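Local coordinates for ankyrin-repeat protein (Cryptosporidium parvum, PDB 2W4S), which probably binds RNA through this helical PHAX-type domain, the part of the ankyrin-repeat protein that resembles the snRNA and snoRNA transport factor, at residues K74-A78 / E79-T83; K31-S35 / Q36-Q40; D4-E7 / S8-N12. One frame throughout, in Å; residues are numbered along the deposited sequence.

Contact 1: K74-A78 / E79-T83; sequences KQLVA and EDQIT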
# COMPACT_ATOMS: atom_id res chain seq x y z
N LYS C 74 17.87 4.73 0.03
CA LYS C 74 19.26 5.05 -0.09
C LYS C 74 19.56 5.58 -1.49
O LYS C 74 20.48 6.40 -1.66
CB LYS C 74 20.13 3.84 0.23
CG LYS C 74 21.63 4.15 0.11
CD LYS C 74 22.49 2.99 0.59
CE LYS C 74 23.94 3.43 0.75
NZ LYS C 74 24.87 2.27 0.55
N GLN C 75 18.79 5.12 -2.48
CA GLN C 75 18.88 5.66 -3.83
C GLN C 75 18.40 7.11 -3.88
O GLN C 75 18.88 7.89 -4.72
CB GLN C 75 18.15 4.79 -4.86
CG GLN C 75 18.95 3.55 -5.26
CD GLN C 75 20.42 3.88 -5.57
OE1 GLN C 75 21.32 3.61 -4.77
NE2 GLN C 75 20.65 4.47 -6.73
N LEU C 76 17.52 7.49 -2.96
CA LEU C 76 17.09 8.88 -2.90
C LEU C 76 18.23 9.79 -2.45
O LEU C 76 18.36 10.93 -2.92
CB LEU C 76 15.82 9.05 -2.06
CG LEU C 76 14.50 8.45 -2.59
CD1 LEU C 76 13.37 8.87 -1.67
CD2 LEU C 76 14.15 8.92 -3.99
N VAL C 77 19.10 9.27 -1.58
CA VAL C 77 20.28 10.01 -1.11
C VAL C 77 21.32 10.13 -2.26
O VAL C 77 21.97 11.16 -2.43
CB VAL C 77 20.91 9.34 0.15
CG1 VAL C 77 22.01 10.19 0.71
CG2 VAL C 77 19.89 9.09 1.24
N ALA C 78 21.46 9.07 -3.05
CA ALA C 78 22.42 9.02 -4.14
C ALA C 78 22.05 10.03 -5.22
O ALA C 78 22.93 10.67 -5.83
CB ALA C 78 22.48 7.62 -4.72
N GLU C 79 20.74 10.18 -5.43
CA GLU C 79 20.23 11.14 -6.41
C GLU C 79 20.00 12.53 -5.86
O GLU C 79 19.34 13.35 -6.52
CB GLU C 79 18.92 10.64 -7.01
CG GLU C 79 19.12 9.71 -8.16
CD GLU C 79 18.33 8.46 -7.95
OE1 GLU C 79 17.19 8.54 -7.39
OE2 GLU C 79 18.85 7.37 -8.33
N ASP C 80 20.50 12.78 -4.64
CA ASP C 80 20.42 14.10 -3.99
C ASP C 80 18.99 14.53 -3.64
O ASP C 80 18.68 15.71 -3.67
CB ASP C 80 21.14 15.19 -4.83
CG ASP C 80 22.65 14.93 -4.96
OD1 ASP C 80 23.29 14.62 -3.93
OD2 ASP C 80 23.21 15.05 -6.10
N GLN C 81 18.13 13.57 -3.32
CA GLN C 81 16.72 13.87 -3.02
C GLN C 81 16.50 14.05 -1.53
O GLN C 81 15.63 14.80 -1.09
CB GLN C 81 15.80 12.76 -3.56
CG GLN C 81 15.58 12.79 -5.06
CD GLN C 81 15.20 14.15 -5.54
OE1 GLN C 81 14.14 14.68 -5.17
NE2 GLN C 81 16.07 14.77 -6.35
N ILE C 82 17.31 13.34 -0.76
CA ILE C 82 17.32 13.38 0.70
C ILE C 82 18.74 13.83 1.01
O ILE C 82 19.65 13.35 0.36
CB ILE C 82 17.05 11.95 1.26
CG1 ILE C 82 15.58 11.65 1.21
CG2 ILE C 82 17.52 11.77 2.68
CD1 ILE C 82 15.26 10.18 1.50
N THR C 83 18.94 14.74 1.97
CA THR C 83 20.30 15.15 2.39
C THR C 83 20.93 14.08 3.28
O THR C 83 20.24 13.20 3.79
CB THR C 83 20.29 16.44 3.23
OG1 THR C 83 19.67 16.17 4.49
CG2 THR C 83 19.59 17.60 2.51
O HOH W 1 23.25 12.82 -7.67
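Ile82 and Leu76 face each other because CG1 of Ile82 and CG of Leu76 each lie anti to the carbonyl carbon of their own residue, with chi1 at -80° for Ile82 and -68° for Leu76. Ile82 CD1 then lies 3.8 Å from Leu76 CB, and the two side chains cross at a slant instead of lying alongside one another. The other branch of Ile82 serves Val77: Ile82 CG2 meets Val77 CG2 at 3.9 Å. A beta-branched isoleucine suits this place, since its two arms reach two consecutive helix residues at once. Beside this apolar contact the backbone closes the helix. Leu76 O takes Gln81 N at 2.7 Å, the donor approaching nearly in line with the carbonyl, and accepts a second, weak bond from Ile82 N. Asp80 N reaches Val77 O at 3.1 Å, but from above the carbonyl plane, whereas the more regular bond of the last turn runs from Glu79 N to Gln75 O at 3.0 Å. Asp80 makes the reversal possible with a positive phi of 65°, and its short carboxylate stays on the open side. There one water donates to both Asp80 OD2, at 2.7 Å, and Ala78 O, at 2.8 Å, bridging the side chain to a carbonyl of the final turn. Further round, Trp87 of helix 84-91 and Ile33 of helix 24-50 cover Ile82, while Thr83 OG1 caps Glu86 N and so starts the next helix. The Leu76-Ile82 packing comes one residue beyond the C-double-prime position, which Gln81 holds. The 6→1 bond from Gln81 N and the 5→2 bond from Asp80 N, with Asp80 as the C-prime residue of positive phi, make this a Schellman motif closing helix 65-78.

Contact 2: K31-S35 / Q36-Q40; sequences KTIGS and QRSLQ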
# COMPACT_ATOMS: atom_id res chain seq x y z
N LYS C 31 7.91 12.00 7.78
CA LYS C 31 8.24 13.33 8.29
C LYS C 31 9.23 14.05 7.38
O LYS C 31 9.13 15.26 7.18
CB LYS C 31 8.81 13.25 9.72
CG LYS C 31 7.74 13.26 10.82
CD LYS C 31 8.33 12.98 12.22
CE LYS C 31 7.29 12.22 13.10
NZ LYS C 31 7.92 11.43 14.21
N THR C 32 10.16 13.29 6.80
CA THR C 32 11.17 13.85 5.91
C THR C 32 10.75 14.08 4.43
O THR C 32 10.91 15.19 3.90
CB THR C 32 12.44 13.01 5.94
OG1 THR C 32 12.86 12.86 7.30
CG2 THR C 32 13.54 13.67 5.12
N ILE C 33 10.24 13.04 3.75
CA ILE C 33 9.85 13.22 2.33
C ILE C 33 8.35 13.46 2.06
O ILE C 33 7.98 13.71 0.92
CB ILE C 33 10.41 12.11 1.41
CG1 ILE C 33 9.76 10.75 1.71
CG2 ILE C 33 11.94 12.04 1.53
CD1 ILE C 33 10.45 9.56 1.05
N GLY C 34 7.50 13.40 3.10
CA GLY C 34 6.04 13.53 2.91
C GLY C 34 5.33 12.20 2.58
O GLY C 34 5.96 11.26 2.08
N SER C 35 4.02 12.12 2.84
CA SER C 35 3.30 10.85 2.62
C SER C 35 3.20 10.49 1.15
O SER C 35 3.19 9.32 0.78
CB SER C 35 1.92 10.85 3.30
OG SER C 35 1.10 11.85 2.77
N GLN C 36 3.15 11.53 0.31
CA GLN C 36 3.17 11.37 -1.12
C GLN C 36 4.42 10.63 -1.63
O GLN C 36 4.28 9.61 -2.28
CB GLN C 36 3.02 12.73 -1.79
CG GLN C 36 2.46 12.70 -3.19
CD GLN C 36 1.83 14.03 -3.58
OE1 GLN C 36 0.75 14.39 -3.10
NE2 GLN C 36 2.51 14.77 -4.45
N ARG C 37 5.63 11.09 -1.33
CA ARG C 37 6.84 10.42 -1.85
C ARG C 37 7.09 9.06 -1.18
O ARG C 37 7.58 8.13 -1.82
CB ARG C 37 8.09 11.34 -1.79
CG ARG C 37 7.99 12.61 -2.69
CD ARG C 37 9.08 13.64 -2.38
NE ARG C 37 10.21 13.61 -3.32
CZ ARG C 37 10.48 14.58 -4.20
NH1 ARG C 37 9.71 15.67 -4.26
NH2 ARG C 37 11.53 14.48 -5.02
N SER C 38 6.73 8.96 0.10
CA SER C 38 6.72 7.70 0.85
C SER C 38 5.91 6.58 0.16
O SER C 38 6.40 5.46 0.01
CB SER C 38 6.17 7.95 2.24
OG SER C 38 7.09 8.69 3.00
N LEU C 39 4.69 6.90 -0.28
CA LEU C 39 3.85 5.92 -0.96
C LEU C 39 4.46 5.46 -2.27
O LEU C 39 4.44 4.26 -2.57
CB LEU C 39 2.42 6.43 -1.17
CG LEU C 39 1.30 5.97 -0.23
CD1 LEU C 39 -0.05 6.47 -0.74
CD2 LEU C 39 1.25 4.45 -0.07
N GLN C 40 5.00 6.41 -3.04
CA GLN C 40 5.74 6.11 -4.28
C GLN C 40 6.91 5.16 -4.05
O GLN C 40 7.18 4.31 -4.90
CB GLN C 40 6.27 7.37 -4.96
CG GLN C 40 5.24 8.14 -5.77
CD GLN C 40 5.80 9.43 -6.41
OE1 GLN C 40 5.11 10.47 -6.50
NE2 GLN C 40 7.06 9.37 -6.87
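Gly34 O is gripped twice by Ser38, through the backbone N at 3.1 Å and through OG at 3.0 Å, the hydroxyl coming in from above the carbonyl plane. Serine fits because its OG swings back beside its own N (chi1 -71°), so a buried hydroxyl is satisfied within the helix. Ile33 closes the tight side: its CG1 stands 3.6 Å from Ser38 OG and also rests against Arg37 CB. Glycine is needed at 34, where phi is positive and a side chain would be jammed against the carbonyl O of Ile33. At this residue the path bends sharply, the N-to-C directions of the short axes of 31-35 and 36-40 differing by 69°. Beyond it Leu39 N binds Ser35 O at 3.0 Å. The other side is looser. Arg37, exposed at the surface, lays CD 3.5 Å from Ile33 O and extends past it toward the loop 79-83, while the Gln36 chain runs out, extended, and its amide makes no contact with 31-35. Helix 6-18 covers Ser35 and Leu39 through Val10, helix 84-91 lies against Thr32 through Tyr89 and Ile90, and Thr5 and Met6 of the second subunit pack on Gln36 and Leu39, respectively.

Contact 3: D4-E7 / S8-N12; sequences DTME and SIVLN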
# COMPACT_ATOMS: atom_id res chain seq x y z
N ASP C 4 -1.83 15.06 8.53
CA ASP C 4 -1.47 14.05 9.57
C ASP C 4 -2.69 13.28 10.10
O ASP C 4 -2.87 13.09 11.31
CB ASP C 4 -0.67 14.67 10.73
CG ASP C 4 0.18 13.64 11.48
OD1 ASP C 4 1.39 13.51 11.15
OD2 ASP C 4 -0.37 12.96 12.38
N THR C 5 -3.55 12.89 9.18
CA THR C 5 -4.47 11.81 9.47
C THR C 5 -4.36 10.90 8.25
O THR C 5 -4.44 9.68 8.37
CB THR C 5 -5.91 12.30 9.82
OG1 THR C 5 -6.68 11.19 10.31
CG2 THR C 5 -6.60 12.97 8.64
N MET C 6 -4.11 11.53 7.10
CA MET C 6 -3.68 10.87 5.88
C MET C 6 -2.27 10.32 6.07
O MET C 6 -1.85 9.39 5.37
CB MET C 6 -3.70 11.86 4.70
CG MET C 6 -3.17 11.32 3.35
SD MET C 6 -3.76 9.66 2.92
CE MET C 6 -4.19 9.85 1.19
N GLU C 7 -1.53 10.89 7.01
CA GLU C 7 -0.19 10.42 7.26
C GLU C 7 -0.17 9.24 8.20
O GLU C 7 0.68 8.37 8.05
CB GLU C 7 0.73 11.55 7.72
CG GLU C 7 1.02 12.58 6.62
CD GLU C 7 1.90 13.71 7.10
OE1 GLU C 7 1.73 14.11 8.28
OE2 GLU C 7 2.76 14.20 6.32
N SER C 8 -1.10 9.19 9.15
CA SER C 8 -1.29 7.99 9.98
C SER C 8 -1.59 6.79 9.09
O SER C 8 -1.09 5.68 9.32
CB SER C 8 -2.48 8.17 10.95
OG SER C 8 -2.32 9.31 11.75
N ILE C 9 -2.42 7.02 8.09
CA ILE C 9 -2.88 5.99 7.20
C ILE C 9 -1.78 5.52 6.27
O ILE C 9 -1.56 4.32 6.10
CB ILE C 9 -4.14 6.47 6.45
CG1 ILE C 9 -5.27 6.65 7.47
CG2 ILE C 9 -4.55 5.48 5.39
CD1 ILE C 9 -6.21 7.75 7.15
N VAL C 10 -1.05 6.47 5.70
CA VAL C 10 0.09 6.12 4.87
C VAL C 10 1.10 5.34 5.72
O VAL C 10 1.57 4.27 5.31
CB VAL C 10 0.69 7.37 4.19
CG1 VAL C 10 1.93 7.04 3.38
CG2 VAL C 10 -0.37 7.99 3.27
N LEU C 11 1.36 5.85 6.92
CA LEU C 11 2.22 5.21 7.90
C LEU C 11 1.93 3.74 8.09
O LEU C 11 2.84 2.92 7.89
CB LEU C 11 2.13 5.92 9.26
CG LEU C 11 2.94 5.37 10.44
CD1 LEU C 11 4.40 5.24 10.08
CD2 LEU C 11 2.78 6.28 11.63
N ASN C 12 0.69 3.44 8.49
CA ASN C 12 0.23 2.08 8.72
C ASN C 12 0.20 1.23 7.46
O ASN C 12 0.61 0.08 7.50
CB ASN C 12 -1.16 2.04 9.38
CG ASN C 12 -1.16 2.62 10.77
OD1 ASN C 12 -0.10 2.87 11.34
ND2 ASN C 12 -2.33 2.86 11.31
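Leu11 N donates to Glu7 O at 2.8 Å, the shortest hydrogen bond in the first turns of helix 6-18, the N-terminal helix of this all-helical domain. The donor is tilted from the carbonyl plane, as is usual in an alpha-helix. One residue earlier, Val10 N reaches Met6 O at 3.0 Å from above the carbonyl plane. A third bond, from Ile9 N to Thr5 O, is weak, and the place of Thr5 O is itself uncertain. Thr5 occupies the N-cap position, yet its side chain makes no capping bond. Acidic residues suit such a start, since their charge would be favoured by the helix dipole; here, however, Asp4 OD1 and Glu7 OE1 stand only 3.0 Å apart as two acceptors. The hydrophobic residues follow the helix faces. Val10 is the buried residue of this turn, with its CG2 beside Met6 SD, and Leu11 reaches Ile26 and Ile30 of helix 24-50. Met6 belongs to the subunit boundary: its flexible side chain packs against Met6 of the second subunit, and Ile9 lies on Gln36 of that subunit. Ser8, partly exposed, brings CB to 3.6 Å from Thr5 O, a distance as doubtful as the place of that oxygen. Within the helix, the thioether is brought back over the next turn by a bend at chi2 of 44°, which leaves Met6 SD 3.8 Å from Val10 CG2.

From the N terminus the three contacts come in series, 3, then 2, then 1; each joins adjoining residues, so none closes a long loop and none nests or crosses. Contact 3 starts helix 6-18, contact 2 marks the bend within helix 24-50, and contact 1 ends helix 65-78 and leads into helix 84-91. Contact 2 is the hub: helix 6-18 packs on the bend, where Glu7 CG of contact 3 also meets Ser35 CB, while Ile33, elsewhere on the bend, meets Leu76 and Ile82 of contact 1. Contacts 1 and 3 stay about 13 Å apart at their nearest atoms. Contacts 2 and 3 both also touch the second subunit, so they lie at the boundary between the two copies.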